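Local coordinates for surface protein VspA (Borrelia turicatae, PDB 1YJG), which is one of the antigenically variable outer-membrane lipoproteins of a relapsing-fever spirochaete and probably helps it evade the host immune response, at residues S13-D16 / V17-L20; I58-V61 / D62-A66; D45-A48 / K49-S52. One frame throughout, in Å; residues are numbered along the deposited sequence.

This chain is the core of a longer lipoprotein. Interaction 1 (13-20) lies on helix 2-28; interaction 3 (45-52) then spans a loop end and the first turn of helix 48-69, and interaction 2 (58-66) lies further along that helix. Interactions 1 and 2, centres about 10 Å apart, touch: Asp16 OD1 makes a 3.0 Å salt bridge to Lys64 NZ, and Val17 CG1 packs 3.7 Å from Val61 CG1. Interaction 3 stands apart, its centre about 24 Å from that of interaction 1 and 21 Å from that of interaction 2. Interactions 1 and 2 mark where two bundle helices meet, while interactions 1 and 3 face the second subunit most fully, interaction 2 only through Ala60.

Interaction 1: S13-D16 / V17-L20; sequences SVKD and VHTL
Lys15, His18 and Thr19, within about one turn of helix 2-28, meet around one water. Lys15 NZ donates to this water at 2.6 Å, His18 ND1 bonds it at 2.6 Å in the plane of the imidazole, and the water donates to Thr19 OG1 at 2.9 Å. With CG anti to the backbone N (chi1 -177°) and a bend at chi2, the Lys15 chain slants across Thr19, its CE 4.0 Å from OG1. Direct side-chain contact here is loose: Lys15 NZ stays 4.3 Å from His18 ND1, and the water bridges them.

The part formed by Val14, Val17 and Leu20 is close-packed. Val14, Val17 and His18 pack on helix 129-155, where His18 NE2 also bonds Asp140, and Val17 and Leu20 meet helix 48-69. Four i to i+4 backbone bonds run from Ser13 O to Leu20 N, among them Thr19 N to Lys15 O at 2.9 Å. Thr19 OG1 bonds Asp16 OD2 of the second subunit, and the reciprocal bond joins Asp16 OD2 to Thr19 OG1 of that subunit. Close-packed valines and leucine, with a looser, water-bridged polar group beside the second subunit, make this a bundle helix at a subunit interface.

Interaction 2: I58-V61 / D62-A66; sequences ISAV and DTKLA
Two successive turns of the long bundle helix 48-69 meet here, and Ser59 and Thr63 give the contact its distinctive polar link. Ser59 O accepts hydrogen bonds from both N and OG1 of Thr63, each 3.1 Å away, and the two donors come from opposite faces of the carbonyl plane. The hydroxyl is placed for this by chi1 of -64°, which sets OG1 beside the threonine's own backbone N and turns it back toward the preceding turn, much as Ser59 OG finds the carbonyl oxygen of Tyr55 one turn earlier.

On another flank Val61 and Leu65 lie side by side and point the same way, with Val61 CG1 3.6 Å from Leu65 CD1. Leu65 CG also sits 3.3 Å from Val61 O, so the leucine covers the carbonyl that its own N bonds at 3.0 Å. This is the apolar stripe of a helical bundle: Val61 packs on Leu20 of helix 2-28, while Leu65 packs on Val85 and Ser89 of helix 76-98.

Lys64 lies back along the preceding turn, its CG 3.3 Å from Ala60 O; its CE is a loose 4.3 Å from Ala60 CB. The final bend at chi4 (-76°) turns the ammonium group off this line, toward its charge partner Asp16. Asp62 places its CB 3.5 Å from Ser59 O, but its carboxylate leads away to helix 76-98, where OD2 forms a salt bridge with Lys86 and OD1 accepts hydrogen bonds from Ser89 and Thr90.

Interaction 3: D45-A48 / K49-S52; sequences DKNA and KLIS
Ile51 lays its CG1 branch against the backbone oxygen of Asn47 in the first turn of helix 48-69. Its chi1 of -46° sets CG1 beside its own backbone N and brings it to 3.4 Å from Asn47 O. That oxygen is gripped twice: Ile51 N, 3.2 Å away, comes in almost head-on, and Leu50 N, at 3.0 Å, from above the carbonyl plane, with a bent N-H...O angle of 131°.

Leu50 lies nearer the Asn47 side chain, its CD2 4.3 Å from Asn47 OD1. The Asn47 amide itself is held from outside the turn, OD1 by Gly32 N and ND2 by Asp110 and Val108 O. One residue on, Ser52 N makes the same i to i+4 bond to Ala48 O, 3.0 Å away. Ser52 OG also sits 3.3 Å from Ala48 O, but it is hydrogen-bonded to Lys33 O of the second subunit.

Lys49 points elsewhere: its chain bends at chi2 and chi4, and NZ forms a salt bridge with Asp43 and a hydrogen bond with Asp45 O, both of the second subunit. Its backbone N donates to a water at 3.1 Å, and this water in turn donates to Lys46 O. This is a loop-to-helix junction at the N-terminus of helix 48-69, where water takes the amide of Lys49 and Asn47 O starts the i to i+4 bonding, at the interface with the second subunit.

Interaction 1: S13-D16 / V17-L20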
loop_
_atom_site.group_PDB
_atom_site.type_symbol
_atom_site.label_atom_id
_atom_site.label_comp_id
_atom_site.label_asym_id
_atom_site.label_seq_id
_atom_site.Cartn_x
_atom_site.Cartn_y
_atom_site.Cartn_z
ATOM N N SER A 13 7.934 9.522 6.149
ATOM C CA SER A 13 6.993 8.808 6.992
ATOM C C SER A 13 5.566 9.106 6.613
ATOM O O SER A 13 4.722 8.210 6.620
ATOM C CB SER A 13 7.216 9.170 8.463
ATOM O OG SER A 13 8.413 8.584 8.945
ATOM N N VAL A 14 5.294 10.369 6.303
ATOM C CA VAL A 14 3.962 10.797 5.917
ATOM C C VAL A 14 3.640 10.254 4.522
ATOM O O VAL A 14 2.523 9.794 4.275
ATOM C CB VAL A 14 3.824 12.334 5.972
ATOM C CG1 VAL A 14 2.472 12.788 5.412
ATOM C CG2 VAL A 14 3.976 12.821 7.410
ATOM N N LYS A 15 4.620 10.300 3.624
ATOM C CA LYS A 15 4.453 9.804 2.255
ATOM C C LYS A 15 4.069 8.332 2.334
ATOM O O LYS A 15 3.162 7.873 1.640
ATOM C CB LYS A 15 5.749 9.981 1.444
ATOM C CG LYS A 15 5.681 9.557 -0.037
ATOM C CD LYS A 15 4.454 10.128 -0.779
ATOM C CE LYS A 15 4.425 9.663 -2.238
ATOM N NZ LYS A 15 3.347 10.297 -3.018
ATOM N N ASP A 16 4.770 7.606 3.202
ATOM C CA ASP A 16 4.533 6.195 3.421
ATOM C C ASP A 16 3.059 5.947 3.791
ATOM O O ASP A 16 2.386 5.135 3.171
ATOM C CB ASP A 16 5.462 5.725 4.531
ATOM C CG ASP A 16 5.369 4.252 4.799
ATOM O OD1 ASP A 16 5.280 3.899 6.000
ATOM O OD2 ASP A 16 5.416 3.382 3.889
ATOM N N VAL A 17 2.564 6.662 4.798
ATOM C CA VAL A 17 1.184 6.512 5.240
ATOM C C VAL A 17 0.186 6.919 4.130
ATOM O O VAL A 17 -0.845 6.282 3.943
ATOM C CB VAL A 17 0.932 7.321 6.540
ATOM C CG1 VAL A 17 -0.557 7.442 6.840
ATOM C CG2 VAL A 17 1.656 6.680 7.699
ATOM N N HIS A 18 0.522 7.966 3.388
ATOM C CA HIS A 18 -0.312 8.474 2.311
ATOM C C HIS A 18 -0.511 7.406 1.250
ATOM O O HIS A 18 -1.645 7.142 0.809
ATOM C CB HIS A 18 0.346 9.713 1.721
ATOM C CG HIS A 18 -0.454 10.395 0.658
ATOM N ND1 HIS A 18 -0.265 10.151 -0.687
ATOM C CD2 HIS A 18 -1.398 11.363 0.735
ATOM C CE1 HIS A 18 -1.080 10.918 -1.391
ATOM N NE2 HIS A 18 -1.773 11.667 -0.553
ATOM N N THR A 19 0.590 6.763 0.869
ATOM C CA THR A 19 0.547 5.705 -0.134
ATOM C C THR A 19 -0.332 4.545 0.348
ATOM O O THR A 19 -1.201 4.085 -0.396
ATOM C CB THR A 19 1.947 5.218 -0.454
ATOM O OG1 THR A 19 2.619 6.205 -1.261
ATOM C CG2 THR A 19 1.901 3.959 -1.321
ATOM N N LEU A 20 -0.115 4.087 1.583
ATOM C CA LEU A 20 -0.914 2.994 2.132
ATOM C C LEU A 20 -2.429 3.299 2.082
ATOM O O LEU A 20 -3.227 2.416 1.785
ATOM C CB LEU A 20 -0.513 2.695 3.570
ATOM C CG LEU A 20 0.858 2.041 3.781
ATOM C CD1 LEU A 20 1.074 1.783 5.252
ATOM C CD2 LEU A 20 0.980 0.734 3.001
HETATM O O HOH W 1 1.551 8.796 -1.988
#

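Interaction 2: I58-V61 / D62-A66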
loop_
_atom_site.group_PDB
_atom_site.type_symbol
_atom_site.label_atom_id
_atom_site.label_comp_id
_atom_site.label_asym_id
_atom_site.label_seq_id
_atom_site.Cartn_x
_atom_site.Cartn_y
_atom_site.Cartn_z
ATOM N N ILE A 58 -4.816 -0.540 7.057
ATOM C CA ILE A 58 -5.187 0.630 7.862
ATOM C C ILE A 58 -4.677 0.489 9.293
ATOM O O ILE A 58 -4.458 1.493 9.949
ATOM C CB ILE A 58 -6.711 0.937 7.795
ATOM C CG1 ILE A 58 -7.130 1.230 6.356
ATOM C CG2 ILE A 58 -7.069 2.149 8.656
ATOM C CD1 ILE A 58 -6.310 2.291 5.656
ATOM N N SER A 59 -4.462 -0.748 9.756
ATOM C CA SER A 59 -3.945 -0.994 11.104
ATOM C C SER A 59 -2.484 -0.588 11.099
ATOM O O SER A 59 -1.996 -0.033 12.074
ATOM C CB SER A 59 -4.067 -2.461 11.527
ATOM O OG SER A 59 -5.417 -2.788 11.792
ATOM N N ALA A 60 -1.792 -0.867 9.994
ATOM C CA ALA A 60 -0.374 -0.514 9.848
ATOM C C ALA A 60 -0.275 1.001 9.823
ATOM O O ALA A 60 0.636 1.572 10.406
ATOM C CB ALA A 60 0.217 -1.108 8.576
ATOM N N VAL A 61 -1.226 1.641 9.141
ATOM C CA VAL A 61 -1.277 3.094 9.047
ATOM C C VAL A 61 -1.425 3.709 10.437
ATOM O O VAL A 61 -0.714 4.651 10.788
ATOM C CB VAL A 61 -2.477 3.545 8.194
ATOM C CG1 VAL A 61 -2.796 5.015 8.444
ATOM C CG2 VAL A 61 -2.203 3.308 6.745
ATOM N N ASP A 62 -2.353 3.163 11.218
ATOM C CA ASP A 62 -2.621 3.629 12.581
ATOM C C ASP A 62 -1.369 3.520 13.473
ATOM O O ASP A 62 -1.068 4.432 14.242
ATOM C CB ASP A 62 -3.759 2.819 13.205
ATOM C CG ASP A 62 -4.375 3.511 14.411
ATOM O OD1 ASP A 62 -5.196 4.437 14.223
ATOM O OD2 ASP A 62 -4.098 3.191 15.582
ATOM N N THR A 63 -0.656 2.406 13.351
ATOM C CA THR A 63 0.556 2.157 14.121
ATOM C C THR A 63 1.639 3.175 13.745
ATOM O O THR A 63 2.344 3.669 14.610
ATOM C CB THR A 63 1.069 0.733 13.862
ATOM O OG1 THR A 63 0.113 -0.220 14.340
ATOM C CG2 THR A 63 2.341 0.430 14.672
ATOM N N LYS A 64 1.757 3.481 12.454
ATOM C CA LYS A 64 2.750 4.438 11.962
ATOM C C LYS A 64 2.452 5.859 12.432
ATOM O O LYS A 64 3.358 6.633 12.677
ATOM C CB LYS A 64 2.842 4.389 10.433
ATOM C CG LYS A 64 3.470 3.094 9.896
ATOM C CD LYS A 64 3.141 2.846 8.438
ATOM C CE LYS A 64 3.651 1.480 7.970
ATOM N NZ LYS A 64 5.107 1.465 7.746
ATOM N N LEU A 65 1.176 6.187 12.551
ATOM C CA LEU A 65 0.740 7.499 12.996
ATOM C C LEU A 65 0.957 7.586 14.496
ATOM O O LEU A 65 1.297 8.645 15.001
ATOM C CB LEU A 65 -0.740 7.738 12.638
ATOM C CG LEU A 65 -1.005 7.876 11.145
ATOM C CD1 LEU A 65 -2.498 7.781 10.804
ATOM C CD2 LEU A 65 -0.423 9.169 10.623
ATOM N N ALA A 66 0.770 6.467 15.199
ATOM C CA ALA A 66 0.966 6.415 16.646
ATOM C C ALA A 66 2.429 6.753 16.944
ATOM O O ALA A 66 2.734 7.488 17.884
ATOM C CB ALA A 66 0.596 5.047 17.200
#

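Interaction 3: D45-A48 / K49-S52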
loop_
_atom_site.group_PDB
_atom_site.type_symbol
_atom_site.label_atom_id
_atom_site.label_comp_id
_atom_site.label_asym_id
_atom_site.label_seq_id
_atom_site.Cartn_x
_atom_site.Cartn_y
_atom_site.Cartn_z
ATOM N N ASP A 45 -18.898 -11.325 -5.310
ATOM C CA ASP A 45 -18.987 -11.614 -3.879
ATOM C C ASP A 45 -17.796 -12.326 -3.215
ATOM O O ASP A 45 -16.693 -12.322 -3.750
ATOM C CB ASP A 45 -20.320 -12.312 -3.609
ATOM C CG ASP A 45 -21.478 -11.653 -4.352
ATOM O OD1 ASP A 45 -21.435 -10.427 -4.588
ATOM O OD2 ASP A 45 -22.475 -12.279 -4.746
ATOM N N LYS A 46 -18.020 -12.881 -2.025
ATOM C CA LYS A 46 -16.982 -13.581 -1.265
ATOM C C LYS A 46 -15.782 -12.642 -1.018
ATOM O O LYS A 46 -14.622 -13.056 -1.102
ATOM C CB LYS A 46 -16.534 -14.869 -1.977
ATOM C CG LYS A 46 -17.669 -15.734 -2.538
ATOM C CD LYS A 46 -17.418 -16.061 -4.011
ATOM C CE LYS A 46 -18.506 -16.955 -4.603
ATOM N NZ LYS A 46 -18.032 -18.358 -4.827
ATOM N N ASN A 47 -16.078 -11.394 -0.662
ATOM C CA ASN A 47 -15.049 -10.372 -0.428
ATOM C C ASN A 47 -14.482 -10.221 0.983
ATOM O O ASN A 47 -13.566 -9.428 1.180
ATOM C CB ASN A 47 -15.597 -9.007 -0.865
ATOM C CG ASN A 47 -15.904 -8.951 -2.334
ATOM O OD1 ASN A 47 -14.996 -8.952 -3.158
ATOM N ND2 ASN A 47 -17.185 -8.904 -2.677
ATOM N N ALA A 48 -14.990 -10.969 1.960
ATOM C CA ALA A 48 -14.491 -10.847 3.340
ATOM C C ALA A 48 -12.968 -10.709 3.524
ATOM O O ALA A 48 -12.512 -9.770 4.174
ATOM C CB ALA A 48 -15.001 -11.995 4.196
ATOM N N LYS A 49 -12.196 -11.640 2.964
ATOM C CA LYS A 49 -10.725 -11.624 3.106
ATOM C C LYS A 49 -10.036 -10.401 2.510
ATOM O O LYS A 49 -8.946 -10.036 2.949
ATOM C CB LYS A 49 -10.099 -12.917 2.563
ATOM C CG LYS A 49 -9.753 -13.937 3.652
ATOM C CD LYS A 49 -10.987 -14.325 4.455
ATOM C CE LYS A 49 -10.747 -15.510 5.375
ATOM N NZ LYS A 49 -11.931 -16.423 5.346
ATOM N N LEU A 50 -10.647 -9.811 1.486
ATOM C CA LEU A 50 -10.104 -8.617 0.850
ATOM C C LEU A 50 -10.311 -7.458 1.838
ATOM O O LEU A 50 -9.422 -6.621 2.010
ATOM C CB LEU A 50 -10.787 -8.343 -0.497
ATOM C CG LEU A 50 -10.463 -7.020 -1.191
ATOM C CD1 LEU A 50 -8.964 -6.912 -1.507
ATOM C CD2 LEU A 50 -11.311 -6.847 -2.447
ATOM N N ILE A 51 -11.471 -7.426 2.502
ATOM C CA ILE A 51 -11.737 -6.378 3.480
ATOM C C ILE A 51 -10.765 -6.576 4.655
ATOM O O ILE A 51 -10.322 -5.603 5.253
ATOM C CB ILE A 51 -13.188 -6.366 3.990
ATOM C CG1 ILE A 51 -14.201 -6.502 2.848
ATOM C CG2 ILE A 51 -13.468 -5.072 4.785
ATOM C CD1 ILE A 51 -13.978 -5.574 1.670
ATOM N N SER A 52 -10.441 -7.827 4.984
ATOM C CA SER A 52 -9.510 -8.100 6.078
ATOM C C SER A 52 -8.158 -7.477 5.715
ATOM O O SER A 52 -7.497 -6.905 6.574
ATOM C CB SER A 52 -9.367 -9.608 6.355
ATOM O OG SER A 52 -10.593 -10.186 6.805
HETATM O O HOH W 2 -13.227 -13.812 1.070
#